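PDB 6KNS: putative metal-dependent hydrolase from Bacillus subtilis, which binds zinc and calcium and is probably a hydrolase of the metallo-beta-lactamase fold, perhaps related in activity to 3'-tRNA processing endoribonucleases. Local coordinates for residues G33-L38 against A128-I133; P76-K81 against T113-I118. All blocks are in the same frame, centred on the assembly; numbering follows the deposited sequence.

Interaction 1. Residues G33-L38 against A128-I133; sequences GDYSLL and AGPFTI. With CA (calcium ion), chain F.
Ala128 O meets two groups: it accepts a hydrogen bond from Phe131 N at 2.8 Å and is touched by Tyr35 CE1 at 3.4 Å. The first bond closes a type II' turn, Ala128 to Phe131, with Gly129 and Pro130 at its corner. Ala128 N also donates to Phe131 O, which completes a tight two-residue beta-hairpin. The tip of this hairpin lies against Tyr35. Gly129 CA sits 3.8 Å from the centroid of the Tyr35 ring, only 19° off the normal. Pro130 CD lies over the same face and comes within 3.5 Å of Tyr35 CG. Both are CH-pi contacts. Phe131 CE2 meets Tyr35 CD1 at the ring edge, 3.9 Å away. The Tyr35 ring is swung out to the hairpin by a first torsion of -160°, CG anti to the backbone N. Deeper in, Leu37 CD2 and Ile133 CD1 meet tip to tip at 3.9 Å. On the strand's other side lies the calcium ion, bound by Asp34 O, Lys57 O, Asp59 OD2 and a water that donates to Ser36 OG. The contact joins the two sheets of the metallo-beta-lactamase sandwich. Strand 35-39 runs between strands 27-32 and 60-62 of one sheet. Strand 126-128 borders the other sheet, followed by 131-137 and then 145-150.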
loop_
_atom_site.group_PDB
_atom_site.type_symbol
_atom_site.label_atom_id
_atom_site.label_comp_id
_atom_site.label_asym_id
_atom_site.label_seq_id
_atom_site.Cartn_x
_atom_site.Cartn_y
_atom_site.Cartn_z
ATOM N N GLY A 33 22.130 8.380 -13.481
ATOM C CA GLY A 33 23.347 7.687 -13.088
ATOM C C GLY A 33 22.984 6.766 -11.949
ATOM O O GLY A 33 22.012 6.043 -12.067
ATOM N N ASP A 34 23.709 6.837 -10.827
ATOM C CA ASP A 34 23.385 6.020 -9.620
ATOM C C ASP A 34 22.304 6.598 -8.693
ATOM O O ASP A 34 21.917 5.946 -7.726
ATOM C CB ASP A 34 24.636 5.767 -8.767
ATOM C CG ASP A 34 25.552 4.731 -9.370
ATOM O OD1 ASP A 34 25.054 3.880 -10.152
ATOM O OD2 ASP A 34 26.782 4.767 -9.059
ATOM N N TYR A 35 21.829 7.805 -8.992
ATOM C CA TYR A 35 20.808 8.450 -8.175
ATOM C C TYR A 35 19.406 7.997 -8.550
ATOM O O TYR A 35 19.085 7.915 -9.746
ATOM C CB TYR A 35 20.906 9.970 -8.298
ATOM C CG TYR A 35 20.233 10.706 -7.167
ATOM C CD1 TYR A 35 18.963 11.240 -7.340
ATOM C CD2 TYR A 35 20.873 10.873 -5.925
ATOM C CE1 TYR A 35 18.332 11.914 -6.331
ATOM C CE2 TYR A 35 20.238 11.560 -4.880
ATOM C CZ TYR A 35 18.957 12.072 -5.107
ATOM O OH TYR A 35 18.278 12.743 -4.163
ATOM N N SER A 36 18.604 7.724 -7.504
ATOM C CA SER A 36 17.235 7.286 -7.599
ATOM C C SER A 36 16.326 8.112 -6.706
ATOM O O SER A 36 16.520 8.117 -5.492
ATOM C CB SER A 36 17.104 5.826 -7.147
ATOM O OG SER A 36 17.662 4.970 -8.129
ATOM N N LEU A 37 15.322 8.745 -7.324
ATOM C CA LEU A 37 14.326 9.562 -6.624
ATOM C C LEU A 37 12.924 9.013 -6.865
ATOM O O LEU A 37 12.527 8.841 -8.001
ATOM C CB LEU A 37 14.368 11.007 -7.142
ATOM C CG LEU A 37 13.353 12.032 -6.630
ATOM C CD1 LEU A 37 13.556 12.228 -5.133
ATOM C CD2 LEU A 37 13.430 13.375 -7.441
ATOM N N LEU A 38 12.180 8.776 -5.800
ATOM C CA LEU A 38 10.816 8.331 -5.911
ATOM C C LEU A 38 9.928 9.543 -5.677
ATOM O O LEU A 38 10.032 10.195 -4.650
ATOM C CB LEU A 38 10.496 7.225 -4.885
ATOM C CG LEU A 38 9.022 6.762 -4.888
ATOM C CD1 LEU A 38 8.621 6.009 -6.142
ATOM C CD2 LEU A 38 8.633 5.945 -3.645
ATOM N N ALA A 128 18.333 17.698 -5.366
ATOM C CA ALA A 128 18.224 16.263 -5.024
ATOM C C ALA A 128 19.192 15.503 -5.900
ATOM O O ALA A 128 18.873 15.146 -7.051
ATOM C CB ALA A 128 16.777 15.765 -5.248
ATOM N N GLY A 129 20.394 15.297 -5.374
ATOM C CA GLY A 129 21.496 14.727 -6.141
ATOM C C GLY A 129 21.690 15.567 -7.395
ATOM O O GLY A 129 21.849 16.763 -7.287
ATOM N N PRO A 130 21.617 14.952 -8.593
ATOM C CA PRO A 130 21.793 15.718 -9.832
ATOM C C PRO A 130 20.515 16.425 -10.298
ATOM O O PRO A 130 20.525 17.092 -11.322
ATOM C CB PRO A 130 22.260 14.651 -10.840
ATOM C CG PRO A 130 21.625 13.367 -10.319
ATOM C CD PRO A 130 21.380 13.521 -8.845
ATOM N N PHE A 131 19.435 16.337 -9.542
ATOM C CA PHE A 131 18.204 17.034 -9.935
ATOM C C PHE A 131 18.012 18.349 -9.179
ATOM O O PHE A 131 18.440 18.484 -8.034
ATOM C CB PHE A 131 16.967 16.178 -9.676
ATOM C CG PHE A 131 16.959 14.855 -10.404
ATOM C CD1 PHE A 131 16.975 14.802 -11.772
ATOM C CD2 PHE A 131 16.886 13.678 -9.696
ATOM C CE1 PHE A 131 16.951 13.569 -12.441
ATOM C CE2 PHE A 131 16.848 12.448 -10.339
ATOM C CZ PHE A 131 16.883 12.393 -11.715
ATOM N N THR A 132 17.375 19.304 -9.853
ATOM C CA THR A 132 16.924 20.551 -9.249
ATOM C C THR A 132 15.405 20.558 -9.447
ATOM O O THR A 132 14.937 20.399 -10.586
ATOM C CB THR A 132 17.572 21.782 -9.923
ATOM O OG1 THR A 132 18.998 21.667 -9.846
ATOM C CG2 THR A 132 17.122 23.110 -9.274
ATOM N N ILE A 133 14.662 20.728 -8.340
ATOM C CA ILE A 133 13.203 20.686 -8.340
ATOM C C ILE A 133 12.670 22.054 -7.935
ATOM O O ILE A 133 13.160 22.658 -6.971
ATOM C CB ILE A 133 12.667 19.589 -7.350
ATOM C CG1 ILE A 133 13.369 18.256 -7.600
ATOM C CG2 ILE A 133 11.141 19.407 -7.484
ATOM C CD1 ILE A 133 12.903 17.166 -6.685
HETATM CA CA CA F . 21.467 4.954 -5.169
HETATM O O HOH W 1 19.847 4.336 -7.024
#

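Interaction 2. Residues P76-K81 against T113-I118; sequences PLQFAK and THTKGI
The imidazole of His114 stands beside the backbone of Lys81, with ND1 4.0 Å from Lys81 O and the oxygen approaching obliquely. Thr113 OG1 lies over one face of the ring, toward its rim, while Gln82 and Ser85 of helix 74-86 also touch the His114 side chain. His114 and Thr115 form a classic beta bulge, both facing Tyr111. The bulge stands at the start of strand 115-119, a border strand of one sheet of the metallo-beta-lactamase fold, and helix 74-86 packs against it. The other flat group is the Gln78 amide. Its side chain crosses that of Thr115 at about a right angle, and its CG lies 3.7 Å from Thr115 CG2. The amide end is held from elsewhere: NE2 donates to Lys108 O and more weakly to Leu109 O. Thr115 OG1 also bonds to Leu109 O, so the segment before the strand ties both side chains. Lys81 starts toward the strand and then turns off. Its CB meets His114 CB at 3.8 Å, and bends at chi2 (-66°) and chi3 (-63°) turn the end of the chain away from the strand. NZ ends on His92 O. The helix also meets the second subunit: Phe79 and Gln78 pack on His68 of that chain. Along the bent lysine, CG rests 4.1 Å from Thr115 CG2, and CE lies 3.7 Å from His114 O.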
loop_
_atom_site.group_PDB
_atom_site.type_symbol
_atom_site.label_atom_id
_atom_site.label_comp_id
_atom_site.label_asym_id
_atom_site.label_seq_id
_atom_site.Cartn_x
_atom_site.Cartn_y
_atom_site.Cartn_z
ATOM N N PRO A 76 5.257 1.326 5.277
ATOM C CA PRO A 76 6.000 0.152 4.866
ATOM C C PRO A 76 7.417 0.491 4.388
ATOM O O PRO A 76 8.336 -0.282 4.618
ATOM C CB PRO A 76 5.146 -0.435 3.746
ATOM C CG PRO A 76 3.744 0.038 4.053
ATOM C CD PRO A 76 3.934 1.422 4.628
ATOM N N LEU A 77 7.621 1.663 3.792
ATOM C CA LEU A 77 8.986 2.050 3.383
ATOM C C LEU A 77 9.887 2.268 4.592
ATOM O O LEU A 77 11.065 1.900 4.573
ATOM C CB LEU A 77 8.982 3.271 2.482
ATOM C CG LEU A 77 10.343 3.785 2.053
ATOM C CD1 LEU A 77 11.176 2.697 1.333
ATOM C CD2 LEU A 77 10.125 5.015 1.193
ATOM N N GLN A 78 9.320 2.833 5.650
ATOM C CA GLN A 78 10.033 3.014 6.893
ATOM C C GLN A 78 10.392 1.689 7.516
ATOM O O GLN A 78 11.529 1.504 7.979
ATOM C CB GLN A 78 9.241 3.923 7.858
ATOM C CG GLN A 78 9.101 5.364 7.301
ATOM C CD GLN A 78 8.063 6.176 8.052
ATOM O OE1 GLN A 78 7.120 5.620 8.603
ATOM N NE2 GLN A 78 8.253 7.499 8.104
ATOM N N PHE A 79 9.471 0.739 7.498
ATOM C CA PHE A 79 9.852 -0.577 7.966
ATOM C C PHE A 79 10.921 -1.242 7.064
ATOM O O PHE A 79 11.792 -1.919 7.578
ATOM C CB PHE A 79 8.645 -1.469 8.127
ATOM C CG PHE A 79 7.774 -1.148 9.329
ATOM C CD1 PHE A 79 8.164 -0.217 10.311
ATOM C CD2 PHE A 79 6.583 -1.859 9.528
ATOM C CE1 PHE A 79 7.351 0.046 11.429
ATOM C CE2 PHE A 79 5.774 -1.606 10.652
ATOM C CZ PHE A 79 6.167 -0.664 11.604
ATOM N N ALA A 80 10.859 -1.047 5.736
ATOM C CA ALA A 80 11.859 -1.622 4.827
ATOM C C ALA A 80 13.247 -1.097 5.192
ATOM O O ALA A 80 14.211 -1.854 5.209
ATOM C CB ALA A 80 11.525 -1.326 3.343
ATOM N N LYS A 81 13.351 0.191 5.499
ATOM C CA LYS A 81 14.627 0.750 5.914
ATOM C C LYS A 81 15.071 0.170 7.244
ATOM O O LYS A 81 16.249 -0.164 7.414
ATOM C CB LYS A 81 14.561 2.275 5.984
ATOM C CG LYS A 81 14.432 2.944 4.589
ATOM C CD LYS A 81 15.656 2.753 3.704
ATOM C CE LYS A 81 16.861 3.413 4.328
ATOM N NZ LYS A 81 18.050 3.193 3.509
ATOM N N THR A 113 16.373 6.557 12.977
ATOM C CA THR A 113 17.458 6.984 12.110
ATOM C C THR A 113 17.291 6.389 10.700
ATOM O O THR A 113 18.224 6.397 9.911
ATOM C CB THR A 113 18.797 6.472 12.706
ATOM O OG1 THR A 113 18.707 5.055 12.862
ATOM C CG2 THR A 113 19.039 7.055 14.130
ATOM N N HIS A 114 16.092 5.896 10.366
ATOM C CA HIS A 114 15.855 5.203 9.106
ATOM C C HIS A 114 15.361 6.103 7.987
ATOM O O HIS A 114 15.783 5.949 6.821
ATOM C CB HIS A 114 14.877 4.053 9.335
ATOM C CG HIS A 114 15.360 3.075 10.354
ATOM N ND1 HIS A 114 16.625 2.527 10.302
ATOM C CD2 HIS A 114 14.780 2.585 11.481
ATOM C CE1 HIS A 114 16.793 1.722 11.341
ATOM N NE2 HIS A 114 15.694 1.742 12.072
ATOM N N THR A 115 14.434 6.997 8.332
ATOM C CA THR A 115 13.943 7.997 7.401
ATOM C C THR A 115 13.868 9.353 8.123
ATOM O O THR A 115 13.640 9.419 9.341
ATOM C CB THR A 115 12.562 7.638 6.763
ATOM O OG1 THR A 115 11.519 7.769 7.736
ATOM C CG2 THR A 115 12.546 6.239 6.141
ATOM N N LYS A 116 14.091 10.411 7.361
ATOM C CA LYS A 116 14.128 11.776 7.876
ATOM C C LYS A 116 13.290 12.689 6.993
ATOM O O LYS A 116 13.574 12.891 5.808
ATOM C CB LYS A 116 15.584 12.293 7.968
ATOM C CG LYS A 116 15.751 13.711 8.659
ATOM N N GLY A 117 12.230 13.237 7.570
ATOM C CA GLY A 117 11.413 14.203 6.856
ATOM C C GLY A 117 12.155 15.515 6.692
ATOM O O GLY A 117 12.770 16.001 7.614
ATOM N N ILE A 118 12.153 16.056 5.487
ATOM C CA ILE A 118 12.745 17.364 5.237
ATOM C C ILE A 118 11.702 18.168 4.505
ATOM O O ILE A 118 11.193 17.710 3.477
ATOM C CB ILE A 118 14.040 17.271 4.394
ATOM C CG1 ILE A 118 15.045 16.306 5.053
ATOM C CG2 ILE A 118 14.662 18.696 4.160
ATOM C CD1 ILE A 118 16.451 16.183 4.272
#

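How the interactions relate
From the N terminus, after strands 7-13 and 27-32, the chain reaches 33-38, whose 35-38 part is an inner strand of the first sheet. It then passes the zinc ligands His65, His67, Asp69 and His70 and enters the helix that holds 76-81. After 31 further residues it reaches 113-118, and interaction 2 closes the smaller loop, tying helix 74-86 to the border strand of the first sheet. The chain then turns into the hairpin of 128-133, and interaction 1 closes the larger loop between the two sheets. Interaction 2 is nested inside it. The contacts do not touch: their nearest atoms are about 5 Å apart. The first sheet connects them.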